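Local coordinates for protein phosphorylated carbohydrates phosphatase TM_1254 (Thermotoga maritima msb8, PDB 3KBB) that dephosphorylates phosphorylated sugars such as erythrose 4-phosphate, fructose 6-phosphate and mannose 6-phosphate, using a divalent metal ion, with cobalt giving the highest activity, at residues Glu91-Val96 with Ile101-Ala106; Ala27-Lys32 with Lys68-Glu73. All blocks are in the same frame, centred on the assembly; numbering follows the deposited sequence.

Interaction 1 of 2, residues Glu91-Val96 with Ile101-Ala106; sequences EALEFV and IKLALA
The carbonyl of Val96, in the helix, accepts the amide of Ile101, just ahead of the strand, in a weak bond (N to O 3.4 Å, with an angle of 160° at the hydrogen). This nearly straight but long link spans the short connection by which helix 89-98 hands over to strand 102-106, the helix-to-strand step of the Rossmann-like HAD core. The axes of segments 91-96 and 102-106 lie at 139° and approach to 9.0 Å. Beyond the connection the contact is aliphatic. Val96 sets its CG1, anti to the backbone N, against CG2 of Ile101 at 3.7 Å, the two side chains meeting nearly at right angles, while its CB leans on CD1 of Leu103 at 4.0 Å. Leu103 swings its CG anti to its own amide nitrogen (chi1 -164°), which carries both methyls toward the helix: CD2 of Leu103 lies 3.8 Å from CD2 of Leu93 and 3.6 Å from the backbone O of Leu93. The same Leu93 methyl also touches CD1 of Leu103, so it meets both prongs of the fork. Phe6 on the neighbouring strand 3-7 and Tyr126 continue this hydrophobic layer past both leucines, and Leu212 of helix 208-215 flanks Val96. Here, then, is a helix laid on a parallel sheet by branched carbon groups: with one weak polar bond across the contact, its position probably depends mainly on the fit of buried methyls and on the short connection between helix and strand.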
loop_
_atom_site.group_PDB
_atom_site.type_symbol
_atom_site.label_atom_id
_atom_site.label_comp_id
_atom_site.label_asym_id
_atom_site.label_seq_id
_atom_site.Cartn_x
_atom_site.Cartn_y
_atom_site.Cartn_z
ATOM N N GLU A 91 -0.533 -15.948 -6.418
ATOM C CA GLU A 91 -1.470 -16.959 -6.935
ATOM C C GLU A 91 -2.787 -16.280 -7.330
ATOM O O GLU A 91 -3.477 -16.685 -8.275
ATOM C CB GLU A 91 -1.725 -18.041 -5.854
ATOM C CG GLU A 91 -1.715 -19.481 -6.396
ATOM C CD GLU A 91 -2.015 -20.577 -5.342
ATOM O OE1 GLU A 91 -1.529 -20.468 -4.188
ATOM O OE2 GLU A 91 -2.720 -21.568 -5.701
ATOM N N ALA A 92 -3.152 -15.257 -6.565
ATOM C CA ALA A 92 -4.348 -14.491 -6.824
ATOM C C ALA A 92 -4.197 -13.693 -8.104
ATOM O O ALA A 92 -5.115 -13.679 -8.919
ATOM C CB ALA A 92 -4.632 -13.563 -5.660
ATOM N N LEU A 93 -3.044 -13.043 -8.292
ATOM C CA LEU A 93 -2.800 -12.297 -9.544
ATOM C C LEU A 93 -2.780 -13.249 -10.747
ATOM O O LEU A 93 -3.389 -12.972 -11.797
ATOM C CB LEU A 93 -1.487 -11.514 -9.471
ATOM C CG LEU A 93 -1.380 -10.464 -8.350
ATOM C CD1 LEU A 93 -0.004 -9.823 -8.419
ATOM C CD2 LEU A 93 -2.441 -9.441 -8.561
ATOM N N GLU A 94 -2.085 -14.371 -10.568
ATOM C CA GLU A 94 -2.072 -15.414 -11.615
ATOM C C GLU A 94 -3.491 -15.887 -11.955
ATOM O O GLU A 94 -3.833 -16.066 -13.126
ATOM C CB GLU A 94 -1.177 -16.567 -11.169
ATOM C CG GLU A 94 0.295 -16.260 -11.238
ATOM C CD GLU A 94 1.137 -17.356 -10.625
ATOM O OE1 GLU A 94 0.563 -18.234 -9.921
ATOM O OE2 GLU A 94 2.376 -17.331 -10.820
ATOM N N PHE A 95 -4.336 -16.068 -10.940
ATOM C CA PHE A 95 -5.696 -16.506 -11.185
ATOM C C PHE A 95 -6.515 -15.512 -12.021
ATOM O O PHE A 95 -7.209 -15.913 -12.974
ATOM C CB PHE A 95 -6.422 -16.854 -9.853
ATOM C CG PHE A 95 -7.825 -17.365 -10.051
ATOM C CD1 PHE A 95 -8.047 -18.663 -10.540
ATOM C CD2 PHE A 95 -8.922 -16.555 -9.769
ATOM C CE1 PHE A 95 -9.365 -19.122 -10.729
ATOM C CE2 PHE A 95 -10.225 -16.992 -9.944
ATOM C CZ PHE A 95 -10.444 -18.306 -10.443
ATOM N N VAL A 96 -6.468 -14.219 -11.670
ATOM C CA VAL A 96 -7.197 -13.227 -12.476
ATOM C C VAL A 96 -6.745 -13.294 -13.943
ATOM O O VAL A 96 -7.588 -13.248 -14.854
ATOM C CB VAL A 96 -6.994 -11.763 -11.963
ATOM C CG1 VAL A 96 -7.784 -10.805 -12.822
ATOM C CG2 VAL A 96 -7.455 -11.686 -10.471
ATOM N N ILE A 101 -9.195 -11.719 -17.397
ATOM C CA ILE A 101 -9.848 -10.548 -16.824
ATOM C C ILE A 101 -8.710 -9.521 -16.629
ATOM O O ILE A 101 -7.590 -9.910 -16.320
ATOM C CB ILE A 101 -10.547 -10.975 -15.469
ATOM C CG1 ILE A 101 -11.793 -11.806 -15.819
ATOM C CG2 ILE A 101 -10.932 -9.776 -14.569
ATOM C CD1 ILE A 101 -12.539 -12.352 -14.641
ATOM N N LYS A 102 -9.022 -8.236 -16.746
ATOM C CA LYS A 102 -7.977 -7.201 -16.632
ATOM C C LYS A 102 -7.591 -7.020 -15.181
ATOM O O LYS A 102 -8.452 -7.187 -14.281
ATOM C CB LYS A 102 -8.528 -5.877 -17.127
ATOM C CG LYS A 102 -8.592 -5.795 -18.658
ATOM C CD LYS A 102 -9.200 -4.474 -19.073
ATOM C CE LYS A 102 -9.392 -4.414 -20.575
ATOM N NZ LYS A 102 -9.587 -2.998 -20.963
ATOM N N LEU A 103 -6.325 -6.672 -14.950
ATOM C CA LEU A 103 -5.774 -6.575 -13.600
ATOM C C LEU A 103 -5.206 -5.183 -13.472
ATOM O O LEU A 103 -4.454 -4.748 -14.364
ATOM C CB LEU A 103 -4.657 -7.594 -13.416
ATOM C CG LEU A 103 -4.064 -8.063 -12.088
ATOM C CD1 LEU A 103 -5.151 -8.302 -11.018
ATOM C CD2 LEU A 103 -3.220 -9.376 -12.277
ATOM N N ALA A 104 -5.567 -4.486 -12.398
ATOM C CA ALA A 104 -5.068 -3.129 -12.228
ATOM C C ALA A 104 -4.502 -2.946 -10.819
ATOM O O ALA A 104 -4.934 -3.619 -9.871
ATOM C CB ALA A 104 -6.146 -2.102 -12.464
ATOM N N LEU A 105 -3.587 -1.983 -10.710
ATOM C CA LEU A 105 -2.976 -1.578 -9.451
ATOM C C LEU A 105 -3.348 -0.114 -9.219
ATOM O O LEU A 105 -3.319 0.695 -10.158
ATOM C CB LEU A 105 -1.455 -1.645 -9.593
ATOM C CG LEU A 105 -0.882 -1.216 -8.253
ATOM C CD1 LEU A 105 -0.810 -2.385 -7.282
ATOM C CD2 LEU A 105 0.447 -0.493 -8.400
ATOM N N ALA A 106 -3.719 0.246 -7.988
ATOM C CA ALA A 106 -3.902 1.649 -7.635
ATOM C C ALA A 106 -3.100 1.870 -6.339
ATOM O O ALA A 106 -3.199 1.074 -5.386
ATOM C CB ALA A 106 -5.372 2.022 -7.472
#

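Interaction 2 of 2, residues Ala27-Lys32 with Lys68-Glu73; sequences AESYGK and KKRVHE
Arg70 approaches Ser29 side-on with two nitrogens, both giving hydrogen bonds to the one OG: NH2 at 3.0 Å and NE at 3.1 Å from Ser29 OG, which lies close to the guanidinium plane. The same hydroxyl is also bonded to the carbonyl of Val26, so three bonds hold it. Here one helix packs against the C-terminal end of another, in the helical cap of a HAD phosphatase: helix 64-82 sends Arg70 to the Schellman motif that ends helix 19-29, with Gly31 as C-prime residue and Lys32 N bonded back to Ala27 O. Bends at chi2 and chi3 (-87° and -90°) fold the arginine so that its head also lies flat on Tyr30, an offset cation-pi stack with planes 21° apart and CZ 3.9 Å from the ring centroid. A leucine in place of Arg70 would probably leave the Ser29 hydroxyl without the two donors that grip it and the Tyr30 face without its cation. The positive charge beside a helix C-terminus is likely to be favourable. At the far end of the ring Tyr30 OH, hydrogen-bonded to Asp62, meets CG of Arg70 at 3.6 Å.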
loop_
_atom_site.group_PDB
_atom_site.type_symbol
_atom_site.label_atom_id
_atom_site.label_comp_id
_atom_site.label_asym_id
_atom_site.label_seq_id
_atom_site.Cartn_x
_atom_site.Cartn_y
_atom_site.Cartn_z
ATOM N N ALA A 27 18.951 5.936 13.218
ATOM C CA ALA A 27 19.391 6.363 14.549
ATOM C C ALA A 27 20.771 5.770 14.819
ATOM O O ALA A 27 21.692 6.474 15.295
ATOM C CB ALA A 27 18.406 5.904 15.577
ATOM N N GLU A 28 20.914 4.473 14.525
ATOM C CA GLU A 28 22.176 3.767 14.747
ATOM C C GLU A 28 23.328 4.393 13.946
ATOM O O GLU A 28 24.469 4.465 14.426
ATOM C CB GLU A 28 21.990 2.278 14.399
ATOM C CG GLU A 28 23.243 1.470 14.416
ATOM C CD GLU A 28 22.992 0.010 14.136
ATOM O OE1 GLU A 28 22.411 -0.677 15.012
ATOM O OE2 GLU A 28 23.372 -0.436 13.065
ATOM N N SER A 29 23.036 4.871 12.739
ATOM C CA SER A 29 24.072 5.493 11.910
ATOM C C SER A 29 24.600 6.797 12.543
ATOM O O SER A 29 25.713 7.223 12.221
ATOM C CB SER A 29 23.587 5.733 10.447
ATOM O OG SER A 29 22.723 6.849 10.355
ATOM N N TYR A 30 23.790 7.423 13.392
ATOM C CA TYR A 30 24.188 8.616 14.156
ATOM C C TYR A 30 24.655 8.322 15.598
ATOM O O TYR A 30 24.765 9.259 16.457
ATOM C CB TYR A 30 23.021 9.575 14.245
ATOM C CG TYR A 30 22.680 10.301 12.967
ATOM C CD1 TYR A 30 23.476 11.363 12.508
ATOM C CD2 TYR A 30 21.537 9.969 12.253
ATOM C CE1 TYR A 30 23.141 12.060 11.329
ATOM C CE2 TYR A 30 21.180 10.681 11.094
ATOM C CZ TYR A 30 21.993 11.710 10.637
ATOM O OH TYR A 30 21.622 12.381 9.478
ATOM N N GLY A 31 24.898 7.044 15.886
ATOM C CA GLY A 31 25.274 6.611 17.228
ATOM C C GLY A 31 24.182 6.730 18.293
ATOM O O GLY A 31 24.509 6.826 19.473
ATOM N N LYS A 32 22.894 6.689 17.881
ATOM C CA LYS A 32 21.744 6.856 18.748
ATOM C C LYS A 32 20.859 5.595 18.844
ATOM O O LYS A 32 20.681 4.885 17.846
ATOM C CB LYS A 32 20.820 8.029 18.305
ATOM C CG LYS A 32 21.511 9.377 18.042
ATOM C CD LYS A 32 22.252 9.876 19.318
ATOM C CE LYS A 32 22.785 11.314 19.129
ATOM N NZ LYS A 32 23.493 11.751 20.365
ATOM N N LYS A 68 17.066 13.461 6.028
ATOM C CA LYS A 68 16.090 12.895 5.083
ATOM C C LYS A 68 16.750 11.977 4.079
ATOM O O LYS A 68 16.185 10.956 3.702
ATOM C CB LYS A 68 15.322 14.002 4.360
ATOM C CG LYS A 68 14.234 14.630 5.205
ATOM C CD LYS A 68 13.357 15.591 4.393
ATOM C CE LYS A 68 13.979 16.977 4.308
ATOM N NZ LYS A 68 13.071 17.997 3.681
ATOM N N LYS A 69 17.963 12.337 3.665
ATOM C CA LYS A 69 18.730 11.518 2.738
ATOM C C LYS A 69 19.103 10.178 3.376
ATOM O O LYS A 69 19.075 9.141 2.719
ATOM C CB LYS A 69 19.987 12.270 2.270
ATOM C CG LYS A 69 20.794 11.493 1.213
ATOM C CD LYS A 69 21.944 12.290 0.626
ATOM C CE LYS A 69 22.724 11.427 -0.364
ATOM N NZ LYS A 69 23.559 12.255 -1.281
ATOM N N ARG A 70 19.464 10.218 4.659
ATOM C CA ARG A 70 19.856 9.009 5.386
ATOM C C ARG A 70 18.654 8.099 5.562
ATOM O O ARG A 70 18.753 6.883 5.399
ATOM C CB ARG A 70 20.433 9.372 6.753
ATOM C CG ARG A 70 21.782 10.073 6.694
ATOM C CD ARG A 70 22.950 9.101 6.644
ATOM N NE ARG A 70 23.437 8.759 7.972
ATOM C CZ ARG A 70 24.253 9.510 8.710
ATOM N NH1 ARG A 70 24.681 10.688 8.274
ATOM N NH2 ARG A 70 24.627 9.084 9.904
ATOM N N VAL A 71 17.518 8.694 5.906
ATOM C CA VAL A 71 16.271 7.947 5.984
ATOM C C VAL A 71 15.989 7.257 4.638
ATOM O O VAL A 71 15.658 6.059 4.586
ATOM C CB VAL A 71 15.115 8.852 6.398
ATOM C CG1 VAL A 71 13.809 8.113 6.318
ATOM C CG2 VAL A 71 15.337 9.387 7.830
ATOM N N HIS A 72 16.161 8.016 3.557
ATOM C CA HIS A 72 15.939 7.493 2.214
ATOM C C HIS A 72 16.818 6.258 1.961
ATOM O O HIS A 72 16.323 5.207 1.551
ATOM C CB HIS A 72 16.172 8.610 1.190
ATOM C CG HIS A 72 15.927 8.201 -0.231
ATOM N ND1 HIS A 72 14.684 7.825 -0.695
ATOM C CD2 HIS A 72 16.768 8.114 -1.292
ATOM C CE1 HIS A 72 14.767 7.522 -1.981
ATOM N NE2 HIS A 72 16.021 7.694 -2.369
ATOM N N GLU A 73 18.109 6.392 2.250
ATOM C CA GLU A 73 19.103 5.322 2.093
ATOM C C GLU A 73 18.787 4.063 2.918
ATOM O O GLU A 73 18.853 2.938 2.399
ATOM C CB GLU A 73 20.501 5.859 2.447
ATOM C CG GLU A 73 21.577 4.782 2.668
ATOM C CD GLU A 73 22.925 5.346 3.105
ATOM O OE1 GLU A 73 22.984 6.084 4.120
ATOM O OE2 GLU A 73 23.935 5.033 2.433
#

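In the fold
Interaction 2 comes first along the chain and closes before interaction 1 opens; helix 64-82, which carries one side of the former, is followed directly by helix 89-98 of the latter. They share no segment and do not touch, their centres being 37 Å apart, nearest atoms about 18 Å, on opposite sides of the chain's centre. The 27-32/68-73 contact ties helices of the all-helical cap inserted after strand 3-7, whereas the 91-96/101-106 contact belongs to the parallel-sheet core, where strand 102-106 lies beside strand 3-7 with its probable nucleophile Asp7. The pair thus samples the two parts of a HAD phosphatase, cap and core, each packed through contacts of its own.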